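Local coordinates for protein EF0056 (Enterococcus faecalis, PDB 6ORI) that is a surface protein of undetermined molecular function whose immunoglobulin-like N-terminal region binds calcium and is probably linked to biofilm formation, at residues 31-37 with 53-59; 164-170 with 184-190. All blocks are in the same frame, centred on the assembly; numbering follows the deposited sequence.

Contact 1: residues 31-37 with 53-59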
loop_
_atom_site.group_PDB
_atom_site.type_symbol
_atom_site.label_atom_id
_atom_site.label_comp_id
_atom_site.label_asym_id
_atom_site.label_seq_id
_atom_site.Cartn_x
_atom_site.Cartn_y
_atom_site.Cartn_z
ATOM N N PHE A 31 12.028 -2.431 -11.425
ATOM C CA PHE A 31 10.573 -2.336 -11.244
ATOM C C PHE A 31 10.312 -1.203 -10.281
ATOM O O PHE A 31 11.136 -0.957 -9.393
ATOM C CB PHE A 31 10.013 -3.642 -10.700
ATOM C CG PHE A 31 10.260 -4.810 -11.610
ATOM C CD1 PHE A 31 11.424 -5.554 -11.517
ATOM C CD2 PHE A 31 9.337 -5.162 -12.571
ATOM C CE1 PHE A 31 11.652 -6.613 -12.366
ATOM C CE2 PHE A 31 9.566 -6.206 -13.419
ATOM C CZ PHE A 31 10.727 -6.925 -13.326
ATOM N N SER A 32 9.189 -0.504 -10.401
ATOM C CA SER A 32 8.892 0.566 -9.464
ATOM C C SER A 32 7.509 0.518 -8.853
ATOM O O SER A 32 7.285 1.205 -7.878
ATOM C CB SER A 32 9.148 1.947 -10.071
ATOM O OG SER A 32 8.373 2.136 -11.230
ATOM N N ASP A 33 6.587 -0.291 -9.356
ATOM C CA ASP A 33 5.266 -0.324 -8.737
ATOM C C ASP A 33 4.569 -1.640 -8.997
ATOM O O ASP A 33 4.699 -2.238 -10.063
ATOM C CB ASP A 33 4.410 0.824 -9.269
ATOM C CG ASP A 33 3.341 1.291 -8.295
ATOM O OD1 ASP A 33 3.274 0.834 -7.126
ATOM O OD2 ASP A 33 2.594 2.224 -8.686
ATOM N N LEU A 34 3.846 -2.077 -7.970
ATOM C CA LEU A 34 2.963 -3.232 -8.061
ATOM C C LEU A 34 1.887 -3.021 -7.023
ATOM O O LEU A 34 2.183 -2.833 -5.845
ATOM C CB LEU A 34 3.756 -4.509 -7.798
ATOM C CG LEU A 34 3.006 -5.825 -7.936
ATOM C CD1 LEU A 34 2.509 -6.029 -9.355
ATOM C CD2 LEU A 34 3.904 -6.975 -7.498
ATOM N N GLN A 35 0.628 -2.977 -7.452
ATOM C CA GLN A 35 -0.484 -2.711 -6.553
ATOM C C GLN A 35 -1.647 -3.633 -6.840
ATOM O O GLN A 35 -1.886 -4.002 -7.990
ATOM C CB GLN A 35 -0.985 -1.285 -6.718
ATOM C CG GLN A 35 0.032 -0.205 -6.502
ATOM C CD GLN A 35 0.430 -0.046 -5.074
ATOM O OE1 GLN A 35 -0.304 -0.397 -4.150
ATOM N NE2 GLN A 35 1.611 0.469 -4.874
ATOM N N PHE A 36 -2.371 -3.987 -5.775
ATOM C CA PHE A 36 -3.610 -4.757 -5.823
ATOM C C PHE A 36 -4.725 -3.858 -5.355
ATOM O O PHE A 36 -4.683 -3.341 -4.240
ATOM C CB PHE A 36 -3.484 -5.978 -4.909
ATOM C CG PHE A 36 -4.714 -6.834 -4.807
ATOM C CD1 PHE A 36 -5.092 -7.690 -5.835
ATOM C CD2 PHE A 36 -5.479 -6.801 -3.671
ATOM C CE1 PHE A 36 -6.219 -8.481 -5.707
ATOM C CE2 PHE A 36 -6.599 -7.607 -3.560
ATOM C CZ PHE A 36 -6.956 -8.426 -4.573
ATOM N N ASN A 37 -5.718 -3.652 -6.222
ATOM C CA ASN A 37 -6.779 -2.692 -5.939
ATOM C C ASN A 37 -8.152 -3.364 -6.033
ATOM O O ASN A 37 -8.775 -3.375 -7.090
ATOM C CB ASN A 37 -6.723 -1.505 -6.891
ATOM C CG ASN A 37 -7.785 -0.463 -6.558
ATOM O OD1 ASN A 37 -8.290 -0.422 -5.445
ATOM N ND2 ASN A 37 -8.137 0.341 -7.533
ATOM N N PHE A 53 -11.290 -6.722 -8.828
ATOM C CA PHE A 53 -10.020 -6.036 -8.558
ATOM C C PHE A 53 -9.305 -5.700 -9.850
ATOM O O PHE A 53 -9.640 -6.230 -10.903
ATOM C CB PHE A 53 -9.086 -6.851 -7.624
ATOM C CG PHE A 53 -8.506 -8.113 -8.257
ATOM C CD1 PHE A 53 -7.303 -8.102 -8.943
ATOM C CD2 PHE A 53 -9.192 -9.308 -8.154
ATOM C CE1 PHE A 53 -6.804 -9.269 -9.499
ATOM C CE2 PHE A 53 -8.685 -10.477 -8.688
ATOM C CZ PHE A 53 -7.507 -10.459 -9.371
ATOM N N GLU A 54 -8.294 -4.847 -9.742
ATOM C CA GLU A 54 -7.328 -4.611 -10.804
ATOM C C GLU A 54 -5.940 -4.723 -10.200
ATOM O O GLU A 54 -5.753 -4.562 -8.973
ATOM C CB GLU A 54 -7.466 -3.211 -11.408
ATOM C CG GLU A 54 -8.817 -2.951 -12.002
ATOM C CD GLU A 54 -8.927 -1.605 -12.697
ATOM O OE1 GLU A 54 -8.337 -0.596 -12.228
ATOM O OE2 GLU A 54 -9.630 -1.556 -13.710
ATOM N N VAL A 55 -4.971 -5.014 -11.061
ATOM C CA VAL A 55 -3.561 -5.026 -10.668
ATOM C C VAL A 55 -2.851 -3.944 -11.467
ATOM O O VAL A 55 -3.071 -3.816 -12.672
ATOM C CB VAL A 55 -2.900 -6.397 -10.911
ATOM C CG1 VAL A 55 -1.463 -6.414 -10.404
ATOM C CG2 VAL A 55 -3.712 -7.503 -10.290
ATOM N N TYR A 56 -2.047 -3.130 -10.780
ATOM C CA TYR A 56 -1.230 -2.126 -11.445
ATOM C C TYR A 56 0.228 -2.519 -11.354
ATOM O O TYR A 56 0.679 -3.060 -10.343
ATOM C CB TYR A 56 -1.436 -0.722 -10.827
ATOM C CG TYR A 56 -2.893 -0.372 -10.695
ATOM C CD1 TYR A 56 -3.773 -0.564 -11.741
ATOM C CD2 TYR A 56 -3.407 0.107 -9.506
ATOM C CE1 TYR A 56 -5.124 -0.296 -11.595
ATOM C CE2 TYR A 56 -4.744 0.368 -9.361
ATOM C CZ TYR A 56 -5.593 0.181 -10.408
ATOM O OH TYR A 56 -6.935 0.426 -10.216
ATOM N N GLY A 57 0.972 -2.241 -12.410
ATOM C CA GLY A 57 2.384 -2.542 -12.452
ATOM C C GLY A 57 3.137 -1.530 -13.249
ATOM O O GLY A 57 2.617 -0.991 -14.224
ATOM N N LYS A 58 4.365 -1.250 -12.840
ATOM C CA LYS A 58 5.215 -0.377 -13.623
ATOM C C LYS A 58 6.664 -0.778 -13.438
ATOM O O LYS A 58 7.137 -1.075 -12.310
ATOM C CB LYS A 58 5.026 1.097 -13.254
ATOM C CG LYS A 58 6.037 1.933 -14.033
ATOM C CD LYS A 58 5.900 3.377 -13.854
ATOM C CE LYS A 58 7.132 4.120 -14.372
ATOM N NZ LYS A 58 7.617 3.668 -15.697
ATOM N N HIS A 59 7.393 -0.743 -14.544
ATOM C CA HIS A 59 8.849 -0.887 -14.520
ATOM C C HIS A 59 9.485 0.182 -15.393
ATOM O O HIS A 59 8.811 0.853 -16.192
ATOM C CB HIS A 59 9.306 -2.310 -14.870
ATOM C CG HIS A 59 8.751 -2.828 -16.146
ATOM N ND1 HIS A 59 7.473 -3.324 -16.250
ATOM C CD2 HIS A 59 9.296 -2.916 -17.377
ATOM C CE1 HIS A 59 7.254 -3.698 -17.495
ATOM N NE2 HIS A 59 8.341 -3.444 -18.204
#

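Contact 2: residues 164-170 with 184-190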
loop_
_atom_site.group_PDB
_atom_site.type_symbol
_atom_site.label_atom_id
_atom_site.label_comp_id
_atom_site.label_asym_id
_atom_site.label_seq_id
_atom_site.Cartn_x
_atom_site.Cartn_y
_atom_site.Cartn_z
ATOM N N ARG A 164 -8.371 -6.942 10.656
ATOM C CA ARG A 164 -8.769 -6.606 9.294
ATOM C C ARG A 164 -8.338 -7.709 8.319
ATOM O O ARG A 164 -7.378 -8.420 8.569
ATOM C CB ARG A 164 -8.170 -5.263 8.875
ATOM C CG ARG A 164 -8.516 -4.089 9.805
ATOM C CD ARG A 164 -10.010 -3.933 9.992
ATOM N NE ARG A 164 -10.758 -3.881 8.738
ATOM C CZ ARG A 164 -11.435 -2.828 8.268
ATOM N NH1 ARG A 164 -12.083 -2.941 7.102
ATOM N NH2 ARG A 164 -11.465 -1.671 8.940
ATOM N N LEU A 165 -9.065 -7.821 7.218
ATOM C CA LEU A 165 -8.799 -8.825 6.184
ATOM C C LEU A 165 -7.690 -8.342 5.284
ATOM O O LEU A 165 -7.869 -7.422 4.494
ATOM C CB LEU A 165 -10.038 -9.101 5.341
ATOM C CG LEU A 165 -11.236 -9.706 6.081
ATOM C CD1 LEU A 165 -12.490 -9.569 5.206
ATOM C CD2 LEU A 165 -10.991 -11.153 6.474
ATOM N N MET A 166 -6.539 -8.969 5.410
ATOM C CA MET A 166 -5.371 -8.512 4.706
ATOM C C MET A 166 -5.194 -9.068 3.313
ATOM O O MET A 166 -5.763 -10.110 2.938
ATOM C CB MET A 166 -4.135 -8.816 5.537
ATOM C CG MET A 166 -3.748 -10.277 5.615
ATOM S SD MET A 166 -2.791 -10.941 4.222
ATOM C CE MET A 166 -1.235 -10.142 4.513
ATOM N N TYR A 167 -4.385 -8.354 2.542
ATOM C CA TYR A 167 -3.804 -8.882 1.314
ATOM C C TYR A 167 -2.368 -8.386 1.223
ATOM O O TYR A 167 -2.026 -7.353 1.800
ATOM C CB TYR A 167 -4.594 -8.463 0.085
ATOM C CG TYR A 167 -4.770 -6.983 -0.117
ATOM C CD1 TYR A 167 -3.754 -6.191 -0.631
ATOM C CD2 TYR A 167 -5.984 -6.383 0.167
ATOM C CE1 TYR A 167 -3.957 -4.816 -0.813
ATOM C CE2 TYR A 167 -6.197 -5.041 -0.031
ATOM C CZ TYR A 167 -5.192 -4.271 -0.526
ATOM O OH TYR A 167 -5.447 -2.928 -0.708
ATOM N N ARG A 168 -1.521 -9.140 0.528
ATOM C CA ARG A 168 -0.162 -8.709 0.207
ATOM C C ARG A 168 0.141 -9.096 -1.224
ATOM O O ARG A 168 -0.020 -10.264 -1.593
ATOM C CB ARG A 168 0.848 -9.356 1.159
ATOM C CG ARG A 168 2.324 -9.024 0.861
ATOM C CD ARG A 168 3.272 -9.980 1.577
ATOM N NE ARG A 168 4.636 -9.478 1.648
ATOM C CZ ARG A 168 5.716 -10.229 1.841
ATOM N NH1 ARG A 168 5.635 -11.546 1.944
ATOM N NH2 ARG A 168 6.896 -9.637 1.928
ATOM N N ILE A 169 0.572 -8.146 -2.047
ATOM C CA ILE A 169 1.035 -8.434 -3.389
ATOM C C ILE A 169 2.525 -8.109 -3.478
ATOM O O ILE A 169 3.000 -7.133 -2.887
ATOM C CB ILE A 169 0.186 -7.697 -4.443
ATOM C CG1 ILE A 169 0.451 -8.273 -5.840
ATOM C CG2 ILE A 169 0.421 -6.189 -4.382
ATOM C CD1 ILE A 169 -0.501 -7.773 -6.904
ATOM N N TYR A 170 3.284 -8.965 -4.144
ATOM C CA TYR A 170 4.724 -8.791 -4.194
ATOM C C TYR A 170 5.304 -9.493 -5.400
ATOM O O TYR A 170 4.630 -10.271 -6.056
ATOM C CB TYR A 170 5.392 -9.262 -2.892
ATOM C CG TYR A 170 5.139 -10.694 -2.464
ATOM C CD1 TYR A 170 3.917 -11.072 -1.899
ATOM C CD2 TYR A 170 6.139 -11.653 -2.540
ATOM C CE1 TYR A 170 3.701 -12.381 -1.473
ATOM C CE2 TYR A 170 5.920 -12.958 -2.116
ATOM C CZ TYR A 170 4.696 -13.295 -1.574
ATOM O OH TYR A 170 4.437 -14.565 -1.118
ATOM N N ILE A 184 8.979 -3.665 -3.928
ATOM C CA ILE A 184 7.914 -4.039 -4.861
ATOM C C ILE A 184 7.007 -5.021 -4.128
ATOM O O ILE A 184 6.892 -6.205 -4.472
ATOM C CB ILE A 184 8.479 -4.619 -6.162
ATOM C CG1 ILE A 184 9.580 -3.702 -6.710
ATOM C CG2 ILE A 184 7.377 -4.781 -7.211
ATOM C CD1 ILE A 184 9.140 -2.268 -6.996
ATOM N N GLU A 185 6.448 -4.500 -3.043
ATOM C CA GLU A 185 5.485 -5.211 -2.240
ATOM C C GLU A 185 4.521 -4.225 -1.604
ATOM O O GLU A 185 4.904 -3.105 -1.219
ATOM C CB GLU A 185 6.148 -6.056 -1.165
ATOM C CG GLU A 185 6.858 -5.347 -0.075
ATOM C CD GLU A 185 7.266 -6.314 1.012
ATOM O OE1 GLU A 185 6.380 -6.796 1.761
ATOM O OE2 GLU A 185 8.471 -6.612 1.105
ATOM N N SER A 186 3.277 -4.635 -1.479
ATOM C CA SER A 186 2.263 -3.805 -0.879
ATOM C C SER A 186 1.348 -4.677 -0.064
ATOM O O SER A 186 0.873 -5.701 -0.548
ATOM C CB SER A 186 1.507 -3.097 -1.976
ATOM O OG SER A 186 0.559 -2.214 -1.413
ATOM N N THR A 187 1.105 -4.273 1.184
ATOM C CA THR A 187 0.228 -4.980 2.118
ATOM C C THR A 187 -0.876 -4.036 2.560
ATOM O O THR A 187 -0.567 -2.954 3.108
ATOM C CB THR A 187 1.001 -5.472 3.348
ATOM O OG1 THR A 187 2.007 -6.410 2.951
ATOM C CG2 THR A 187 0.068 -6.143 4.372
ATOM N N GLY A 188 -2.133 -4.433 2.332
ATOM C CA GLY A 188 -3.289 -3.608 2.645
ATOM C C GLY A 188 -4.414 -4.449 3.210
ATOM O O GLY A 188 -4.181 -5.587 3.584
ATOM N N TYR A 189 -5.596 -3.859 3.309
ATOM C CA TYR A 189 -6.757 -4.560 3.818
ATOM C C TYR A 189 -7.992 -4.279 3.017
ATOM O O TYR A 189 -8.125 -3.228 2.406
ATOM C CB TYR A 189 -6.993 -4.308 5.318
ATOM C CG TYR A 189 -7.405 -2.891 5.662
ATOM C CD1 TYR A 189 -6.462 -1.876 5.800
ATOM C CD2 TYR A 189 -8.733 -2.561 5.834
ATOM C CE1 TYR A 189 -6.849 -0.582 6.105
ATOM C CE2 TYR A 189 -9.128 -1.275 6.139
ATOM C CZ TYR A 189 -8.183 -0.298 6.276
ATOM O OH TYR A 189 -8.594 0.991 6.575
ATOM N N PHE A 190 -8.890 -5.254 2.955
ATOM C CA PHE A 190 -10.160 -5.075 2.284
ATOM C C PHE A 190 -11.084 -4.174 3.071
ATOM O O PHE A 190 -11.276 -4.362 4.262
ATOM C CB PHE A 190 -10.839 -6.444 2.064
ATOM C CG PHE A 190 -10.130 -7.350 1.079
ATOM C CD1 PHE A 190 -10.399 -7.278 -0.267
ATOM C CD2 PHE A 190 -9.224 -8.307 1.529
ATOM C CE1 PHE A 190 -9.748 -8.128 -1.155
ATOM C CE2 PHE A 190 -8.594 -9.163 0.635
ATOM C CZ PHE A 190 -8.878 -9.070 -0.702
HETATM O O HOH W 1 -11.039 -5.765 6.497
HETATM O O HOH W 2 -8.135 -1.963 -0.144
#

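Contact 1: residues 31-37 with 53-59
The carbonyl oxygen of Lys58 is gripped by two successive amides: Ser32 N at 2.9 Å, almost straight at 171°, and Asp33 N, more bent. Both come from the same face of the carbonyl plane. Two residues facing one make a classic beta bulge in this antiparallel hairpin, shifting the register by one between Phe31 and Asp33; beyond it the backbone bonds run regularly to Asn37 and Glu54.

On the face of Gln35, Asn37 and Tyr56, the Asn37 side chain passes obliquely beside the Tyr56 ring, Asn37 CB against CE2. With CG anti to the backbone N (chi1 -177°), Asn37 sends ND2 to Tyr56 OH at 2.9 Å, the oxygen lying in the amide plane. The same hydroxyl donates to Glu54 OE1 on that atom's anti lone pair, at 2.7 Å. Gln35, bent at chi2, turns NE2 back along its own strand to the syn lone pair of Asp33 OD1, 2.8 Å away; Asp33 OD2 bonds to Thr247.

The face of Leu34, Phe36 and Val55 is largely apolar, with His59 the polar exception at one end, its imidazole bonded to Tyr118 and Gly128. Phe36 CE1 sits over one face of the Phe53 ring, 3.4 Å from Phe53 CD1, the planes oblique at 41°. Leu34 CD1 lies alongside Val55 CG1, and both side chains pack on Ile169. Phe31 CD2 touches His59 CB.

The hairpin thus has a mostly apolar face and a polar one, where accepting from Asn37 and donating to Glu54 fixes the direction of the Tyr56 O-H.

Contact 2: residues 164-170 with 184-190
Charge pairing joins Arg168 to Glu185 in a side-on salt bridge: Arg168 NH2 at 2.9 Å and NE, longer, both meet Glu185 OE1. The oxygen lies in the guanidinium plane, but the nitrogens approach from above the carboxylate plane. An extended chain from CG to NE carries the Arg168 group there, and its NH1 reaches on to Glu21 O. At the other end Arg164 NH1 forms a salt bridge with Asp195 and bonds weakly to Phe190 O.

Aromatic packing centres on Tyr167. Its chi1 of 57° folds the ring over the neighbouring strand, where the Gly188 backbone lies across one face, Gly188 CA 4.0 Å from the ring centroid in a CH-pi contact. The ring edge meets the face of Phe190 in a T-shaped pair, centroids 5.2 Å apart. Arg164, bent at chi2 and chi3, brings its guanidinium to Tyr189, whose CE2 points at one face of it, 3.5 Å from Arg164 CZ, the planes 62° apart.

Backbone bonds pair Tyr167 with Gly188 and Ile169 with Ser186 in both directions, and Phe190 N bonds to Leu165 O. Water takes part too: one molecule accepts from Arg164 NE and Leu165 N and donates to Phe190 O at 2.6 Å, while another bridges Tyr167 OH and Tyr189 O.

Gly188 gives the Tyr167 ring its seat on bare backbone. Glu185 and the first water satisfy polar groups of the buried Arg168 and Arg164, and Arg164 N, bonded to calcium ligand Asp374, ties this end to the metal site.

In the fold
Both contacts are buried antiparallel strand pairs of the same curled sheet, their centres about 12 Å apart, and they meet directly. Contact 1 is a hairpin of consecutive strands; contact 2 pairs strand 166-173 with strand 184-189, with the short strand 179-181 between them in sequence. The apolar face of 31-37 packs on 164-170: the Phe36 and Tyr167 rings meet edge-to-face, and Leu34 lies against Tyr170. Away from this shared core their polar chemistry differs. The polar face of contact 1 turns to strand 211-221, where Gln35 and Asn37 touch His213, and joins amides and a phenol to the carboxylates of Asp33 and Glu54, with no salt bridge between its two strands. Contact 2 instead employs arginines and waters, nearer the calcium ion.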